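Local coordinates for protein o-succinylbenzoate synthase (Synechococcus elongatus, PDB 2OZT) that converts the cyclohexadiene SHCHC to 2-succinylbenzoate by divalent-metal-dependent loss of water, a step on the way to phylloquinone, at residues E147-K152 and W180-L184; L155-P159 and N189-E193; Q266-S272 and P292-F298. One frame throughout, in Å; residues are numbered along the deposited sequence.

Interaction 1 of 3, residues E147-K152 and W180-L184; sequences EQAILK and WFAWL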
loop_
_atom_site.group_PDB
_atom_site.type_symbol
_atom_site.label_atom_id
_atom_site.label_comp_id
_atom_site.label_asym_id
_atom_site.label_seq_id
_atom_site.Cartn_x
_atom_site.Cartn_y
_atom_site.Cartn_z
ATOM N N GLU A 147 3.731 9.930 -23.984
ATOM C CA GLU A 147 4.377 9.303 -22.820
ATOM C C GLU A 147 5.588 8.479 -23.217
ATOM O O GLU A 147 6.580 8.444 -22.501
ATOM C CB GLU A 147 3.350 8.499 -21.998
ATOM C CG GLU A 147 2.377 9.439 -21.310
ATOM C CD GLU A 147 1.292 8.746 -20.490
ATOM O OE1 GLU A 147 1.128 7.517 -20.679
ATOM O OE2 GLU A 147 0.601 9.461 -19.730
ATOM N N GLN A 148 5.543 7.820 -24.385
ATOM C CA GLN A 148 6.668 7.052 -24.833
ATOM C C GLN A 148 7.872 7.944 -25.154
ATOM O O GLN A 148 8.998 7.591 -24.893
ATOM C CB GLN A 148 6.272 6.147 -26.011
ATOM C CG GLN A 148 5.474 4.953 -25.521
ATOM C CD GLN A 148 4.584 4.304 -26.575
ATOM O OE1 GLN A 148 4.649 4.638 -27.753
ATOM N NE2 GLN A 148 3.748 3.354 -26.138
ATOM N N ALA A 149 7.610 9.121 -25.712
ATOM C CA ALA A 149 8.693 10.074 -25.964
ATOM C C ALA A 149 9.339 10.603 -24.700
ATOM O O ALA A 149 10.572 10.658 -24.603
ATOM C CB ALA A 149 8.209 11.204 -26.858
ATOM N N ILE A 150 8.497 10.881 -23.690
ATOM C CA ILE A 150 9.006 11.291 -22.366
ATOM C C ILE A 150 9.787 10.128 -21.761
ATOM O O ILE A 150 10.882 10.308 -21.203
ATOM C CB ILE A 150 7.885 11.724 -21.451
ATOM C CG1 ILE A 150 7.205 12.986 -22.006
ATOM C CG2 ILE A 150 8.443 11.998 -20.043
ATOM C CD1 ILE A 150 5.858 13.234 -21.405
ATOM N N LEU A 151 9.228 8.924 -21.879
ATOM C CA LEU A 151 9.878 7.766 -21.277
ATOM C C LEU A 151 11.279 7.527 -21.853
ATOM O O LEU A 151 12.241 7.235 -21.135
ATOM C CB LEU A 151 8.997 6.516 -21.468
ATOM C CG LEU A 151 9.540 5.252 -20.795
ATOM C CD1 LEU A 151 9.944 5.411 -19.298
ATOM C CD2 LEU A 151 8.522 4.142 -20.888
ATOM N N LYS A 152 11.387 7.664 -23.179
ATOM C CA LYS A 152 12.673 7.544 -23.841
ATOM C C LYS A 152 13.702 8.543 -23.239
ATOM O O LYS A 152 14.850 8.169 -22.940
ATOM C CB LYS A 152 12.493 7.739 -25.367
ATOM C CG LYS A 152 13.780 7.632 -26.151
ATOM C CD LYS A 152 13.443 7.523 -27.657
ATOM C CE LYS A 152 14.672 7.747 -28.531
ATOM N NZ LYS A 152 15.698 6.700 -28.309
ATOM N N TRP A 180 1.497 -0.762 -25.796
ATOM C CA TRP A 180 2.523 -0.377 -24.832
ATOM C C TRP A 180 3.512 -1.485 -24.520
ATOM O O TRP A 180 4.727 -1.268 -24.483
ATOM C CB TRP A 180 1.855 0.051 -23.529
ATOM C CG TRP A 180 1.806 1.541 -23.300
ATOM C CD1 TRP A 180 0.715 2.344 -23.383
ATOM C CD2 TRP A 180 2.891 2.366 -22.876
ATOM N NE1 TRP A 180 1.054 3.650 -23.037
ATOM C CE2 TRP A 180 2.387 3.677 -22.721
ATOM C CE3 TRP A 180 4.232 2.114 -22.582
ATOM C CZ2 TRP A 180 3.213 4.758 -22.295
ATOM C CZ3 TRP A 180 5.048 3.186 -22.197
ATOM C CH2 TRP A 180 4.524 4.469 -22.021
ATOM N N PHE A 181 3.012 -2.704 -24.336
ATOM C CA PHE A 181 3.928 -3.786 -24.054
ATOM C C PHE A 181 4.822 -4.120 -25.241
ATOM O O PHE A 181 5.959 -4.504 -25.050
ATOM C CB PHE A 181 3.195 -5.012 -23.498
ATOM C CG PHE A 181 2.792 -4.831 -22.051
ATOM C CD1 PHE A 181 3.775 -4.760 -21.073
ATOM C CD2 PHE A 181 1.465 -4.713 -21.687
ATOM C CE1 PHE A 181 3.424 -4.549 -19.734
ATOM C CE2 PHE A 181 1.109 -4.508 -20.367
ATOM C CZ PHE A 181 2.093 -4.410 -19.395
ATOM N N ALA A 182 4.292 -3.924 -26.441
ATOM C CA ALA A 182 5.098 -4.176 -27.671
ATOM C C ALA A 182 6.180 -3.100 -27.765
ATOM O O ALA A 182 7.351 -3.410 -28.058
ATOM C CB ALA A 182 4.224 -4.178 -28.885
ATOM N N TRP A 183 5.821 -1.846 -27.472
ATOM C CA TRP A 183 6.809 -0.760 -27.433
ATOM C C TRP A 183 7.884 -1.028 -26.395
ATOM O O TRP A 183 9.084 -0.829 -26.639
ATOM C CB TRP A 183 6.141 0.578 -27.116
ATOM C CG TRP A 183 7.068 1.775 -27.263
ATOM C CD1 TRP A 183 7.202 2.558 -28.370
ATOM C CD2 TRP A 183 7.936 2.330 -26.270
ATOM N NE1 TRP A 183 8.098 3.572 -28.129
ATOM C CE2 TRP A 183 8.581 3.449 -26.855
ATOM C CE3 TRP A 183 8.242 1.996 -24.950
ATOM C CZ2 TRP A 183 9.520 4.216 -26.174
ATOM C CZ3 TRP A 183 9.181 2.779 -24.254
ATOM C CH2 TRP A 183 9.801 3.882 -24.871
ATOM N N LEU A 184 7.472 -1.497 -25.217
ATOM C CA LEU A 184 8.434 -1.738 -24.148
ATOM C C LEU A 184 9.394 -2.877 -24.498
ATOM O O LEU A 184 10.562 -2.858 -24.114
ATOM C CB LEU A 184 7.721 -2.010 -22.811
ATOM C CG LEU A 184 7.116 -0.782 -22.130
ATOM C CD1 LEU A 184 6.122 -1.207 -21.052
ATOM C CD2 LEU A 184 8.183 0.133 -21.483
HETATM O O HOH W 1 -0.598 5.866 -22.122
#

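Interaction 2 of 3, residues L155-P159 and N189-E193; sequences LAALP and NGKIE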
loop_
_atom_site.group_PDB
_atom_site.type_symbol
_atom_site.label_atom_id
_atom_site.label_comp_id
_atom_site.label_asym_id
_atom_site.label_seq_id
_atom_site.Cartn_x
_atom_site.Cartn_y
_atom_site.Cartn_z
ATOM N N LEU A 155 14.496 7.563 -19.476
ATOM C CA LEU A 155 15.417 6.448 -19.342
ATOM C C LEU A 155 16.840 6.834 -19.692
ATOM O O LEU A 155 17.780 6.340 -19.069
ATOM C CB LEU A 155 14.987 5.277 -20.203
ATOM C CG LEU A 155 13.709 4.558 -19.809
ATOM C CD1 LEU A 155 13.335 3.577 -20.891
ATOM C CD2 LEU A 155 13.931 3.855 -18.462
ATOM N N ALA A 156 16.989 7.713 -20.684
ATOM C CA ALA A 156 18.318 8.239 -21.021
ATOM C C ALA A 156 18.942 9.096 -19.930
ATOM O O ALA A 156 20.169 9.076 -19.741
ATOM C CB ALA A 156 18.233 9.008 -22.320
ATOM N N ALA A 157 18.112 9.856 -19.216
ATOM C CA ALA A 157 18.568 10.772 -18.170
ATOM C C ALA A 157 18.848 10.122 -16.800
ATOM O O ALA A 157 19.717 10.572 -16.076
ATOM C CB ALA A 157 17.559 11.862 -18.006
ATOM N N LEU A 158 18.087 9.088 -16.438
ATOM C CA LEU A 158 18.252 8.492 -15.098
ATOM C C LEU A 158 19.647 7.924 -14.934
ATOM O O LEU A 158 20.203 7.342 -15.862
ATOM C CB LEU A 158 17.206 7.396 -14.859
ATOM C CG LEU A 158 15.779 7.887 -14.597
ATOM C CD1 LEU A 158 14.821 6.697 -14.663
ATOM C CD2 LEU A 158 15.706 8.495 -13.217
ATOM N N PRO A 159 20.248 8.089 -13.747
ATOM C CA PRO A 159 21.632 7.587 -13.597
ATOM C C PRO A 159 21.724 6.075 -13.562
ATOM O O PRO A 159 20.724 5.384 -13.298
ATOM C CB PRO A 159 22.064 8.142 -12.224
ATOM C CG PRO A 159 21.099 9.266 -11.931
ATOM C CD PRO A 159 19.785 8.781 -12.528
ATOM N N ASN A 189 14.177 -1.388 -21.198
ATOM C CA ASN A 189 15.443 -1.083 -20.651
ATOM C C ASN A 189 15.517 -1.813 -19.318
ATOM O O ASN A 189 14.501 -1.980 -18.658
ATOM C CB ASN A 189 15.407 0.432 -20.444
ATOM C CG ASN A 189 16.702 0.989 -19.966
ATOM O OD1 ASN A 189 17.162 0.649 -18.887
ATOM N ND2 ASN A 189 17.297 1.887 -20.761
ATOM N N GLY A 190 16.721 -2.210 -18.920
ATOM C CA GLY A 190 16.927 -2.857 -17.622
ATOM C C GLY A 190 16.466 -2.009 -16.457
ATOM O O GLY A 190 16.297 -2.525 -15.347
ATOM N N LYS A 191 16.247 -0.718 -16.710
ATOM C CA LYS A 191 15.719 0.196 -15.686
ATOM C C LYS A 191 14.211 0.009 -15.436
ATOM O O LYS A 191 13.754 0.335 -14.349
ATOM C CB LYS A 191 16.033 1.676 -16.004
ATOM C CG LYS A 191 17.538 2.036 -16.053
ATOM C CD LYS A 191 17.767 3.518 -16.418
ATOM C CE LYS A 191 19.293 3.862 -16.409
ATOM N NZ LYS A 191 19.662 4.971 -17.370
ATOM N N ILE A 192 13.460 -0.529 -16.396
ATOM C CA ILE A 192 11.981 -0.814 -16.170
ATOM C C ILE A 192 11.669 -2.028 -15.269
ATOM O O ILE A 192 11.868 -3.176 -15.648
ATOM C CB ILE A 192 11.184 -0.923 -17.502
ATOM C CG1 ILE A 192 11.333 0.364 -18.338
ATOM C CG2 ILE A 192 9.731 -1.166 -17.246
ATOM C CD1 ILE A 192 10.503 1.556 -17.856
ATOM N N GLU A 193 11.127 -1.777 -14.090
ATOM C CA GLU A 193 10.911 -2.862 -13.156
ATOM C C GLU A 193 9.597 -3.596 -13.417
ATOM O O GLU A 193 9.539 -4.830 -13.432
ATOM C CB GLU A 193 10.927 -2.293 -11.746
ATOM C CG GLU A 193 10.941 -3.355 -10.658
ATOM C CD GLU A 193 11.015 -2.775 -9.260
ATOM O OE1 GLU A 193 10.851 -1.555 -9.086
ATOM O OE2 GLU A 193 11.274 -3.565 -8.328
#

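Interaction 3 of 3, residues Q266-S272 and P292-F298; sequences QRLVFSS and PCHALGF. With PO4 (phosphate ion), chain B.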
loop_
_atom_site.group_PDB
_atom_site.type_symbol
_atom_site.label_atom_id
_atom_site.label_comp_id
_atom_site.label_asym_id
_atom_site.label_seq_id
_atom_site.Cartn_x
_atom_site.Cartn_y
_atom_site.Cartn_z
ATOM N N GLN A 266 9.813 -12.386 -3.090
ATOM C CA GLN A 266 10.445 -11.487 -4.060
ATOM C C GLN A 266 9.446 -10.786 -4.971
ATOM O O GLN A 266 9.800 -9.804 -5.587
ATOM C CB GLN A 266 11.479 -12.298 -4.863
ATOM C CG GLN A 266 12.383 -11.480 -5.843
ATOM C CD GLN A 266 11.736 -11.135 -7.153
ATOM O OE1 GLN A 266 10.813 -11.837 -7.628
ATOM N NE2 GLN A 266 12.195 -10.026 -7.768
ATOM N N ARG A 267 8.219 -11.291 -5.045
ATOM C CA ARG A 267 7.213 -10.646 -5.886
ATOM C C ARG A 267 6.359 -9.607 -5.142
ATOM O O ARG A 267 5.428 -9.058 -5.708
ATOM C CB ARG A 267 6.324 -11.719 -6.533
ATOM C CG ARG A 267 7.044 -12.506 -7.666
ATOM C CD ARG A 267 7.534 -11.592 -8.739
ATOM N NE ARG A 267 7.622 -12.294 -10.012
ATOM C CZ ARG A 267 8.724 -12.408 -10.754
ATOM N NH1 ARG A 267 9.864 -11.835 -10.382
ATOM N NH2 ARG A 267 8.676 -13.086 -11.895
ATOM N N LEU A 268 6.650 -9.355 -3.858
ATOM C CA LEU A 268 5.898 -8.347 -3.061
ATOM C C LEU A 268 6.541 -6.966 -3.082
ATOM O O LEU A 268 7.767 -6.822 -2.962
ATOM C CB LEU A 268 5.783 -8.787 -1.589
ATOM C CG LEU A 268 5.150 -10.156 -1.376
ATOM C CD1 LEU A 268 4.930 -10.337 0.105
ATOM C CD2 LEU A 268 3.826 -10.336 -2.146
ATOM N N VAL A 269 5.662 -5.967 -3.140
ATOM C CA VAL A 269 6.049 -4.573 -2.920
ATOM C C VAL A 269 5.057 -4.029 -1.891
ATOM O O VAL A 269 3.845 -4.108 -2.088
ATOM C CB VAL A 269 5.933 -3.758 -4.228
ATOM C CG1 VAL A 269 6.180 -2.265 -3.951
ATOM C CG2 VAL A 269 6.983 -4.271 -5.235
ATOM N N PHE A 270 5.575 -3.517 -0.772
ATOM C CA PHE A 270 4.679 -2.995 0.232
ATOM C C PHE A 270 4.447 -1.500 0.073
ATOM O O PHE A 270 5.398 -0.750 -0.065
ATOM C CB PHE A 270 5.300 -3.261 1.615
ATOM C CG PHE A 270 5.375 -4.718 1.972
ATOM C CD1 PHE A 270 4.328 -5.310 2.638
ATOM C CD2 PHE A 270 6.506 -5.476 1.687
ATOM C CE1 PHE A 270 4.363 -6.696 2.965
ATOM C CE2 PHE A 270 6.558 -6.843 1.977
ATOM C CZ PHE A 270 5.496 -7.425 2.660
ATOM N N SER A 271 3.173 -1.096 0.102
ATOM C CA SER A 271 2.820 0.294 -0.149
ATOM C C SER A 271 1.823 0.875 0.791
ATOM O O SER A 271 1.197 0.164 1.613
ATOM C CB SER A 271 2.316 0.438 -1.591
ATOM O OG SER A 271 0.999 -0.009 -1.703
ATOM N N SER A 272 1.744 2.202 0.719
ATOM C CA SER A 272 0.876 2.975 1.608
ATOM C C SER A 272 -0.542 3.139 1.116
ATOM O O SER A 272 -0.791 3.302 -0.077
ATOM C CB SER A 272 1.468 4.369 1.802
ATOM O OG SER A 272 0.618 5.162 2.631
ATOM N N PRO A 292 11.584 -6.583 3.442
ATOM C CA PRO A 292 11.265 -6.309 2.036
ATOM C C PRO A 292 12.515 -6.202 1.154
ATOM O O PRO A 292 13.572 -5.752 1.601
ATOM C CB PRO A 292 10.512 -4.954 2.102
ATOM C CG PRO A 292 10.950 -4.341 3.410
ATOM C CD PRO A 292 11.153 -5.517 4.342
ATOM N N CYS A 293 12.355 -6.582 -0.110
ATOM C CA CYS A 293 13.451 -6.535 -1.069
ATOM C C CYS A 293 13.220 -5.585 -2.226
ATOM O O CYS A 293 13.959 -5.596 -3.229
ATOM C CB CYS A 293 13.732 -7.936 -1.638
ATOM S SG CYS A 293 12.368 -8.651 -2.507
ATOM N N HIS A 294 12.171 -4.776 -2.121
ATOM C CA HIS A 294 11.902 -3.714 -3.102
ATOM C C HIS A 294 11.550 -2.441 -2.386
ATOM O O HIS A 294 10.990 -2.479 -1.264
ATOM C CB HIS A 294 10.739 -4.113 -4.006
ATOM C CG HIS A 294 11.001 -5.380 -4.761
ATOM N ND1 HIS A 294 12.026 -5.491 -5.679
ATOM C CD2 HIS A 294 10.382 -6.595 -4.724
ATOM C CE1 HIS A 294 12.026 -6.719 -6.188
ATOM N NE2 HIS A 294 11.057 -7.414 -5.615
ATOM N N ALA A 295 11.859 -1.309 -3.014
ATOM C CA ALA A 295 11.586 0.007 -2.432
ATOM C C ALA A 295 10.111 0.098 -2.081
ATOM O O ALA A 295 9.244 -0.307 -2.865
ATOM C CB ALA A 295 11.906 1.107 -3.472
ATOM N N LEU A 296 9.837 0.635 -0.895
ATOM C CA LEU A 296 8.468 0.708 -0.395
ATOM C C LEU A 296 7.663 1.818 -1.020
ATOM O O LEU A 296 8.200 2.933 -1.275
ATOM C CB LEU A 296 8.451 0.999 1.130
ATOM C CG LEU A 296 9.258 0.088 2.051
ATOM C CD1 LEU A 296 9.094 0.548 3.501
ATOM C CD2 LEU A 296 8.802 -1.394 1.874
ATOM N N GLY A 297 6.375 1.556 -1.228
ATOM C CA GLY A 297 5.506 2.598 -1.802
ATOM C C GLY A 297 4.982 3.514 -0.710
ATOM O O GLY A 297 3.758 3.702 -0.586
ATOM N N PHE A 298 5.906 4.105 0.055
ATOM C CA PHE A 298 5.538 4.981 1.164
ATOM C C PHE A 298 6.018 6.405 0.956
ATOM O O PHE A 298 6.051 7.192 1.937
ATOM C CB PHE A 298 6.048 4.409 2.492
ATOM C CG PHE A 298 5.139 3.337 3.078
ATOM C CD1 PHE A 298 4.196 3.668 4.056
ATOM C CD2 PHE A 298 5.192 2.008 2.641
ATOM C CE1 PHE A 298 3.345 2.682 4.583
ATOM C CE2 PHE A 298 4.356 1.038 3.179
ATOM C CZ PHE A 298 3.436 1.380 4.152
HETATM P P PO4 B . 13.428 -2.147 -6.212
HETATM O O1 PO4 B . 13.686 -1.202 -5.080
HETATM O O2 PO4 B . 11.950 -2.324 -6.265
HETATM O O3 PO4 B . 13.914 -1.478 -7.499
HETATM O O4 PO4 B . 14.039 -3.535 -6.250
HETATM O O HOH W 2 9.349 -6.561 -0.809
HETATM O O HOH W 3 8.510 -3.815 -0.761
HETATM O O HOH W 4 0.999 4.310 -2.176
#

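Interaction 1 of 3, residues E147-K152 and W180-L184
Gln148 is held between the indoles of Trp180 and Trp183, and it shows how one long polar side chain can spend nearly all its length on aromatic surface. Its CB lies over the ring fusion of Trp183, 3.7 Å from Trp183 CE2. The next atom, CG, serves both rings: it stands 3.7 Å from the centroid of the Trp183 five-membered ring and over the six-membered ring of Trp180, making a CH-pi contact with each. The extended chain (chi2 157°) then carries the amide onward between them. Here the two indoles are met differently. Against Trp183 the amide lies almost flat, the planes 11° apart, with OE1 3.4 Å from Trp183 CD1. Against Trp180 the same group stands nearly upright, and Gln148 NE2 sits 3.5 Å above the plane of that ring.

The neighbours on helix 147-152 meet the Trp180 edge: Leu151 CD2 touches it in the ring plane, and also comes within 3.7 Å of Trp183 CZ3, while Glu147 CB meets it at CZ2. Beyond it, a water accepts from Trp180 NE1 and donates to Glu147 OE1, so the indole N-H is satisfied without touching the acid. The carboxylate is itself tied to the backbone nitrogens of Gly140, Val141 and Met142, and Trp172 stacks on Trp180.

With such bulky rings between them, the axes of the two helix segments stay 12.1 Å apart at closest and run only 26° from parallel. Near-parallel neighbours of this sort are characteristic of the outer helical layer of the TIM-barrel domain in the enolase superfamily, where Leu151 and Leu184 reach inward to strand 163-167.

Interaction 2 of 3, residues L155-P159 and N189-E193
The carboxamide of Asn189 has Leu155 to one side of its plane and a backbone N-H at its edge. Leu155 CB lies off the face, 4.1 Å from Asn189 ND2, while OD1 takes the N-H of Lys191 in the amide plane, on a lone pair, at 2.7 Å. That bond makes an Asx turn, which overlaps the type I beta turn running from Asn189 to Ile192. The other flat groups are the peptide carbonyls where the helix runs out, and both are claimed by one ammonium. Lys191 NZ approaches Leu155 O almost head-on, with a C=O...N angle of 171° and a separation of 2.9 Å. It reaches Leu158 O at the same distance but from above the carbonyl plane.

The lysine gets there by stretching out fully beyond CG, and its aliphatic part slides past Leu155 in the opposite direction. Lys191 CB rests 3.9 Å from Leu155 CD2, and Lys191 CE touches the carbonyls of Leu158 and Pro159. The other leucine branch, Leu155 CD1, packs on Asn189 CB. Leu155 O lies in the last turn of the helix, where carbonyls lack the N-H donors of a following turn, and Leu158 O just beyond it; the negative end of the helix dipole would probably favour a cation here.

The loop leading into strand 192-196 is thereby fastened to the C-terminal end of helix 144-157. Strand 163-167 runs beside strand 192-196 and under the helix: its Leu164 packs on Leu155 and Ile192, and pairs through its backbone with Lys191 and Glu193. On the far flank, Leu158 and Pro159 meet Trp124 of helix 120-129.

Interaction 3 of 3, residues Q266-S272 and P292-F298
His294 is swung toward Gln266 by its first two torsions: CG stands anti to the carbonyl carbon (chi1 -59°), and chi2 of -63° turns the imidazole so that NE2 faces the carbonyl. His294 NE2 donates to Gln266 O at 2.7 Å, the acceptor lying in the ring plane. Leu268 O also meets this edge, near CD2, whereas Cys293 SG sits over one face, offset toward the rim.

Farther along, the backbones close up into a single bridge at Ser271 and Gly297. Gly297 N donates to Phe270 O and Ser272 N to Gly297 O, each at 2.8 Å, with Gly297 at the centre of an inverse gamma turn. Earlier in the strand the gap is wider, and waters link Leu268 O to Cys293 N and Phe270 N to His294 O. Ser272 CB covers a face of the Phe298 ring, 3.9 Å from its centroid, while Ser272 OG is hydrogen-bonded to Glu275 OE1 and to the backbone N of Leu274.

On its other nitrogen, His294 ND1 donates to phosphate O4 at 2.9 Å, nearly straight at 172°, and Ala295 N donates to O1 at 2.8 Å. Arg165 and Thr134 also hydrogen-bond this anion, probably acquired from the crystallisation liquor. Provided the phosphate oxygen is the acceptor, as the geometry suggests, both ring nitrogens carry protons and His294 is probably cationic, which the phosphate would help to stabilise.

In the fold
Interactions 1 and 2 share helix 144-157; their centres are 12 Å apart, and they meet where Leu151 CD1 lies 4.2 Å from Ile192 CD1. From interaction 2 to interaction 3 the path crosses the barrel: Glu193 OE2 comes within 3.4 Å of His294 ND1, beside the phosphate. Arg165 ties this junction together, pairing with Glu193 and bonding both the phosphate and Ala295 O. Interactions 1 and 3 do not touch, their nearest atoms being about 13 Å apart. They relate differently to the catalytic centre: the side chain of Ser271 is about 3 Å from that of Lys245, the predicted proton acceptor, whereas the side chain of Glu147 is about 7 Å from that of Lys138, the predicted donor.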